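Local atomic coordinates of cytolethal distending toxin subunit A (Haemophilus ducreyi, PDB entry 1SR4), a protein that probably pairs with CdtC to form the lectin-like heterodimer required to deliver the genotoxic CdtB subunit into host cells. Residues F60-W74 and Y85-W99. Sequence-based numbering, arbitrary orientation.
Sequences FMTLMGQNGALLTVW and YPNIYSQDFGNIRNW
In the ricin-type beta-trefoil of this subunit, the antiparallel hairpin of strands 69-73 and 82-86 pairs Leu70 with Tyr85, and the chain then loops back so that Trp99 pairs with Met61. Both are hydrogen-bonded pairs: Leu70 N lies 2.8 Å from Tyr85 O, and Trp99 N reaches Met61 O in a nearly straight bond of 2.9 Å. The indole ties this second pairing to the hairpin: Trp99 NE1 donates to Leu71 O at 3.0 Å, with the oxygen in the ring plane but the donor well above the carbonyl plane, while CH2 touches Val73 CG2. A water donates to Leu71 O and Arg97 O and accepts from Leu63 N, joining both strands of segment 60-74 to the returning chain. Thr72 lies alongside Arg97, its OG1 3.2 Å from Arg97 CG; a chi1 of -178° turns this hydroxyl away from its own amide to the edge of the Phe93 ring, and it donates to Val73 O. Arg97 in turn bonds Gly94 O, Asn87 OD1 and Ser90 OG, closing the returning loop on itself. At the Trp74 end of the strand, Phe93 CZ lies over the centre of the Tyr85 ring and meets Trp74 CD1 at 3.5 Å. The Tyr85 and Trp74 planes are near parallel, at 13°, but slid apart. This aromatic cluster includes both ends of the region 74-85, inferred to mediate binding to target cells, on a hairpin and return loop of a beta-trefoil lectin.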
loop_
_atom_site.group_PDB
_atom_site.type_symbol
_atom_site.label_atom_id
_atom_site.label_comp_id
_atom_site.label_asym_id
_atom_site.label_seq_id
_atom_site.Cartn_x
_atom_site.Cartn_y
_atom_site.Cartn_z
ATOM N N PHE A 60 -10.559 8.744 3.180
ATOM C CA PHE A 60 -11.689 7.861 2.960
ATOM C C PHE A 60 -11.478 6.837 1.867
ATOM O O PHE A 60 -10.582 6.955 1.050
ATOM C CB PHE A 60 -12.924 8.713 2.673
ATOM C CG PHE A 60 -13.229 9.662 3.777
ATOM C CD1 PHE A 60 -13.944 9.237 4.893
ATOM C CD2 PHE A 60 -12.711 10.947 3.760
ATOM C CE1 PHE A 60 -14.128 10.086 5.975
ATOM C CE2 PHE A 60 -12.896 11.810 4.850
ATOM C CZ PHE A 60 -13.602 11.376 5.952
ATOM N N MET A 61 -12.333 5.831 1.866
ATOM C CA MET A 61 -12.248 4.765 0.887
ATOM C C MET A 61 -13.594 4.069 0.797
ATOM O O MET A 61 -14.549 4.454 1.487
ATOM C CB MET A 61 -11.169 3.772 1.331
ATOM C CG MET A 61 -11.249 3.354 2.813
ATOM S SD MET A 61 -12.533 2.140 3.212
ATOM C CE MET A 61 -11.682 0.639 2.700
ATOM N N THR A 62 -13.683 3.066 -0.071
ATOM C CA THR A 62 -14.894 2.265 -0.145
ATOM C C THR A 62 -14.494 0.793 -0.045
ATOM O O THR A 62 -13.343 0.423 -0.306
ATOM C CB THR A 62 -15.667 2.425 -1.473
ATOM O OG1 THR A 62 -14.779 2.171 -2.569
ATOM C CG2 THR A 62 -16.283 3.823 -1.596
ATOM N N LEU A 63 -15.447 -0.029 0.370
ATOM C CA LEU A 63 -15.257 -1.470 0.455
ATOM C C LEU A 63 -16.069 -1.907 -0.756
ATOM O O LEU A 63 -17.299 -1.738 -0.787
ATOM C CB LEU A 63 -15.863 -2.012 1.755
ATOM C CG LEU A 63 -15.095 -1.514 2.988
ATOM C CD1 LEU A 63 -15.816 -1.888 4.284
ATOM C CD2 LEU A 63 -13.692 -2.109 2.943
ATOM N N MET A 64 -15.381 -2.430 -1.765
ATOM C CA MET A 64 -16.035 -2.824 -3.008
ATOM C C MET A 64 -16.082 -4.329 -3.208
ATOM O O MET A 64 -15.060 -5.002 -3.089
ATOM C CB MET A 64 -15.287 -2.180 -4.196
ATOM C CG MET A 64 -15.868 -2.549 -5.570
ATOM S SD MET A 64 -14.826 -2.061 -6.995
ATOM C CE MET A 64 -14.869 -0.261 -6.956
ATOM N N GLY A 65 -17.263 -4.857 -3.517
ATOM C CA GLY A 65 -17.383 -6.284 -3.756
ATOM C C GLY A 65 -16.904 -6.589 -5.162
ATOM O O GLY A 65 -16.640 -5.676 -5.957
ATOM N N GLN A 66 -16.808 -7.871 -5.494
ATOM C CA GLN A 66 -16.300 -8.266 -6.805
ATOM C C GLN A 66 -17.207 -7.859 -7.960
ATOM O O GLN A 66 -16.794 -7.880 -9.130
ATOM C CB GLN A 66 -16.061 -9.769 -6.824
ATOM C CG GLN A 66 -15.005 -10.198 -5.818
ATOM C CD GLN A 66 -14.135 -11.278 -6.383
ATOM O OE1 GLN A 66 -13.157 -10.998 -7.074
ATOM N NE2 GLN A 66 -14.498 -12.530 -6.120
ATOM N N ASN A 67 -18.430 -7.467 -7.615
ATOM C CA ASN A 67 -19.430 -7.051 -8.593
ATOM C C ASN A 67 -19.490 -5.519 -8.660
ATOM O O ASN A 67 -20.358 -4.947 -9.330
ATOM C CB ASN A 67 -20.802 -7.624 -8.204
ATOM C CG ASN A 67 -21.292 -7.097 -6.865
ATOM O OD1 ASN A 67 -20.549 -6.431 -6.133
ATOM N ND2 ASN A 67 -22.544 -7.412 -6.526
ATOM N N GLY A 68 -18.548 -4.871 -7.970
ATOM C CA GLY A 68 -18.464 -3.414 -7.967
ATOM C C GLY A 68 -19.351 -2.719 -6.944
ATOM O O GLY A 68 -19.290 -1.488 -6.794
ATOM N N ALA A 69 -20.177 -3.491 -6.239
ATOM C CA ALA A 69 -21.087 -2.924 -5.253
ATOM C C ALA A 69 -20.288 -2.457 -4.047
ATOM O O ALA A 69 -19.376 -3.150 -3.590
ATOM C CB ALA A 69 -22.148 -3.965 -4.846
ATOM N N LEU A 70 -20.648 -1.286 -3.529
ATOM C CA LEU A 70 -19.945 -0.668 -2.401
ATOM C C LEU A 70 -20.744 -0.786 -1.089
ATOM O O LEU A 70 -21.944 -0.514 -1.068
ATOM C CB LEU A 70 -19.713 0.814 -2.729
ATOM C CG LEU A 70 -19.200 1.124 -4.144
ATOM C CD1 LEU A 70 -19.362 2.635 -4.445
ATOM C CD2 LEU A 70 -17.758 0.689 -4.264
ATOM N N LEU A 71 -20.089 -1.214 -0.006
ATOM C CA LEU A 71 -20.776 -1.316 1.276
ATOM C C LEU A 71 -21.273 0.096 1.600
ATOM O O LEU A 71 -20.493 1.050 1.606
ATOM C CB LEU A 71 -19.824 -1.766 2.376
ATOM C CG LEU A 71 -20.561 -1.935 3.720
ATOM C CD1 LEU A 71 -21.543 -3.148 3.655
ATOM C CD2 LEU A 71 -19.543 -2.138 4.837
ATOM N N THR A 72 -22.560 0.231 1.890
ATOM C CA THR A 72 -23.092 1.558 2.158
ATOM C C THR A 72 -24.298 1.613 3.091
ATOM O O THR A 72 -25.038 0.638 3.261
ATOM C CB THR A 72 -23.515 2.216 0.831
ATOM O OG1 THR A 72 -23.998 3.533 1.069
ATOM C CG2 THR A 72 -24.613 1.395 0.164
ATOM N N VAL A 73 -24.447 2.773 3.715
ATOM C CA VAL A 73 -25.599 3.058 4.549
ATOM C C VAL A 73 -26.710 3.222 3.510
ATOM O O VAL A 73 -26.437 3.611 2.368
ATOM C CB VAL A 73 -25.421 4.419 5.271
ATOM C CG1 VAL A 73 -26.797 4.972 5.728
ATOM C CG2 VAL A 73 -24.457 4.264 6.443
ATOM N N TRP A 74 -27.944 2.869 3.854
ATOM C CA TRP A 74 -29.043 3.101 2.919
ATOM C C TRP A 74 -30.014 3.991 3.719
ATOM O O TRP A 74 -30.076 5.192 3.482
ATOM C CB TRP A 74 -29.719 1.801 2.469
ATOM C CG TRP A 74 -30.831 2.074 1.516
ATOM C CD1 TRP A 74 -30.736 2.674 0.286
ATOM C CD2 TRP A 74 -32.223 1.840 1.739
ATOM N NE1 TRP A 74 -31.988 2.830 -0.266
ATOM C CE2 TRP A 74 -32.919 2.327 0.603
ATOM C CE3 TRP A 74 -32.955 1.269 2.789
ATOM C CZ2 TRP A 74 -34.313 2.259 0.493
ATOM C CZ3 TRP A 74 -34.348 1.204 2.678
ATOM C CH2 TRP A 74 -35.008 1.696 1.539
ATOM N N TYR A 85 -24.340 -1.245 -2.899
ATOM C CA TYR A 85 -24.810 -0.722 -4.181
ATOM C C TYR A 85 -23.622 -0.225 -4.978
ATOM O O TYR A 85 -22.707 0.378 -4.414
ATOM C CB TYR A 85 -25.698 0.521 -3.993
ATOM C CG TYR A 85 -27.123 0.316 -3.544
ATOM C CD1 TYR A 85 -28.187 0.548 -4.425
ATOM C CD2 TYR A 85 -27.419 -0.007 -2.217
ATOM C CE1 TYR A 85 -29.511 0.475 -3.987
ATOM C CE2 TYR A 85 -28.727 -0.087 -1.775
ATOM C CZ TYR A 85 -29.767 0.159 -2.662
ATOM O OH TYR A 85 -31.055 0.109 -2.202
ATOM N N PRO A 86 -23.597 -0.492 -6.289
ATOM C CA PRO A 86 -22.464 0.021 -7.054
ATOM C C PRO A 86 -22.706 1.531 -7.225
ATOM O O PRO A 86 -23.842 2.017 -7.125
ATOM C CB PRO A 86 -22.571 -0.727 -8.384
ATOM C CG PRO A 86 -24.053 -0.966 -8.526
ATOM C CD PRO A 86 -24.446 -1.377 -7.116
ATOM N N ASN A 87 -21.641 2.276 -7.478
ATOM C CA ASN A 87 -21.774 3.713 -7.684
ATOM C C ASN A 87 -22.827 4.035 -8.766
ATOM O O ASN A 87 -23.648 4.952 -8.617
ATOM C CB ASN A 87 -20.444 4.313 -8.149
ATOM C CG ASN A 87 -20.618 5.740 -8.673
ATOM O OD1 ASN A 87 -20.897 6.651 -7.894
ATOM N ND2 ASN A 87 -20.482 5.935 -9.995
ATOM N N ILE A 88 -22.812 3.266 -9.851
ATOM C CA ILE A 88 -23.711 3.557 -10.961
ATOM C C ILE A 88 -25.184 3.496 -10.598
ATOM O O ILE A 88 -25.992 4.130 -11.268
ATOM C CB ILE A 88 -23.405 2.652 -12.189
ATOM C CG1 ILE A 88 -24.060 3.220 -13.451
ATOM C CG2 ILE A 88 -23.874 1.222 -11.931
ATOM C CD1 ILE A 88 -23.478 4.496 -13.914
ATOM N N TYR A 89 -25.540 2.781 -9.530
ATOM C CA TYR A 89 -26.946 2.710 -9.126
ATOM C C TYR A 89 -27.208 3.499 -7.844
ATOM O O TYR A 89 -28.297 3.395 -7.270
ATOM C CB TYR A 89 -27.373 1.256 -8.865
ATOM C CG TYR A 89 -27.291 0.313 -10.047
ATOM C CD1 TYR A 89 -27.434 0.776 -11.353
ATOM C CD2 TYR A 89 -27.091 -1.059 -9.849
ATOM C CE1 TYR A 89 -27.378 -0.102 -12.432
ATOM C CE2 TYR A 89 -27.030 -1.930 -10.908
ATOM C CZ TYR A 89 -27.174 -1.457 -12.197
ATOM O OH TYR A 89 -27.104 -2.340 -13.249
ATOM N N SER A 90 -26.226 4.280 -7.394
ATOM C CA SER A 90 -26.364 5.021 -6.145
ATOM C C SER A 90 -25.768 6.433 -6.151
ATOM O O SER A 90 -25.362 6.939 -5.101
ATOM C CB SER A 90 -25.707 4.204 -5.020
ATOM O OG SER A 90 -24.328 3.963 -5.329
ATOM N N GLN A 91 -25.708 7.077 -7.308
ATOM C CA GLN A 91 -25.125 8.417 -7.360
ATOM C C GLN A 91 -25.764 9.401 -6.382
ATOM O O GLN A 91 -25.092 10.276 -5.848
ATOM C CB GLN A 91 -25.211 8.989 -8.777
ATOM C CG GLN A 91 -24.441 8.176 -9.792
ATOM C CD GLN A 91 -25.337 7.260 -10.565
ATOM O OE1 GLN A 91 -26.296 6.675 -10.011
ATOM N NE2 GLN A 91 -25.045 7.107 -11.846
ATOM N N ASP A 92 -27.055 9.236 -6.129
ATOM C CA ASP A 92 -27.763 10.135 -5.232
ATOM C C ASP A 92 -27.477 9.863 -3.763
ATOM O O ASP A 92 -27.911 10.628 -2.920
ATOM C CB ASP A 92 -29.268 10.054 -5.503
ATOM C CG ASP A 92 -29.817 8.629 -5.363
ATOM O OD1 ASP A 92 -29.103 7.670 -5.718
ATOM O OD2 ASP A 92 -30.972 8.470 -4.923
ATOM N N PHE A 93 -26.759 8.781 -3.447
ATOM C CA PHE A 93 -26.440 8.475 -2.040
ATOM C C PHE A 93 -25.396 9.443 -1.483
ATOM O O PHE A 93 -25.380 9.738 -0.295
ATOM C CB PHE A 93 -25.881 7.057 -1.882
ATOM C CG PHE A 93 -26.913 5.960 -1.975
ATOM C CD1 PHE A 93 -28.006 6.071 -2.835
ATOM C CD2 PHE A 93 -26.714 4.759 -1.295
ATOM C CE1 PHE A 93 -28.876 5.001 -3.023
ATOM C CE2 PHE A 93 -27.575 3.683 -1.477
ATOM C CZ PHE A 93 -28.659 3.802 -2.347
ATOM N N GLY A 94 -24.498 9.921 -2.332
ATOM C CA GLY A 94 -23.495 10.836 -1.825
ATOM C C GLY A 94 -22.463 10.150 -0.933
ATOM O O GLY A 94 -22.203 8.940 -1.042
ATOM N N ASN A 95 -21.883 10.919 -0.024
ATOM C CA ASN A 95 -20.822 10.419 0.844
ATOM C C ASN A 95 -21.175 9.390 1.938
ATOM O O ASN A 95 -20.295 9.016 2.737
ATOM C CB ASN A 95 -20.070 11.617 1.455
ATOM C CG ASN A 95 -19.469 12.541 0.393
ATOM O OD1 ASN A 95 -19.383 12.188 -0.790
ATOM N ND2 ASN A 95 -19.034 13.732 0.817
ATOM N N ILE A 96 -22.426 8.922 1.991
ATOM C CA ILE A 96 -22.775 7.906 2.983
ATOM C C ILE A 96 -22.174 6.569 2.507
ATOM O O ILE A 96 -22.218 5.553 3.218
ATOM C CB ILE A 96 -24.303 7.718 3.133
ATOM C CG1 ILE A 96 -24.900 7.159 1.836
ATOM C CG2 ILE A 96 -24.954 9.044 3.521
ATOM C CD1 ILE A 96 -26.389 6.782 1.947
ATOM N N ARG A 97 -21.606 6.593 1.299
ATOM C CA ARG A 97 -20.981 5.404 0.694
ATOM C C ARG A 97 -19.485 5.273 1.003
ATOM O O ARG A 97 -18.879 4.236 0.723
ATOM C CB ARG A 97 -21.175 5.447 -0.819
ATOM C CG ARG A 97 -22.637 5.336 -1.250
ATOM C CD ARG A 97 -22.770 5.574 -2.750
ATOM N NE ARG A 97 -22.313 6.915 -3.102
ATOM C CZ ARG A 97 -22.080 7.310 -4.349
ATOM N NH1 ARG A 97 -22.273 6.471 -5.369
ATOM N NH2 ARG A 97 -21.620 8.533 -4.579
ATOM N N ASN A 98 -18.901 6.320 1.585
ATOM C CA ASN A 98 -17.478 6.353 1.914
ATOM C C ASN A 98 -17.216 6.172 3.395
ATOM O O ASN A 98 -17.973 6.650 4.227
ATOM C CB ASN A 98 -16.843 7.686 1.461
ATOM C CG ASN A 98 -16.965 7.905 -0.026
ATOM O OD1 ASN A 98 -16.716 6.993 -0.814
ATOM N ND2 ASN A 98 -17.348 9.116 -0.425
ATOM N N TRP A 99 -16.107 5.507 3.705
ATOM C CA TRP A 99 -15.739 5.235 5.077
ATOM C C TRP A 99 -14.282 5.562 5.335
ATOM O O TRP A 99 -13.450 5.529 4.421
ATOM C CB TRP A 99 -15.942 3.749 5.394
ATOM C CG TRP A 99 -17.308 3.224 5.055
ATOM C CD1 TRP A 99 -17.731 2.749 3.846
ATOM C CD2 TRP A 99 -18.424 3.125 5.944
ATOM N NE1 TRP A 99 -19.051 2.355 3.929
ATOM C CE2 TRP A 99 -19.497 2.571 5.208
ATOM C CE3 TRP A 99 -18.619 3.449 7.297
ATOM C CZ2 TRP A 99 -20.754 2.327 5.777
ATOM C CZ3 TRP A 99 -19.875 3.206 7.868
ATOM C CH2 TRP A 99 -20.923 2.648 7.102
HETATM O O HOH W 1 -17.968 1.570 0.553
HETATM O O HOH W 2 -19.141 1.038 -7.882
#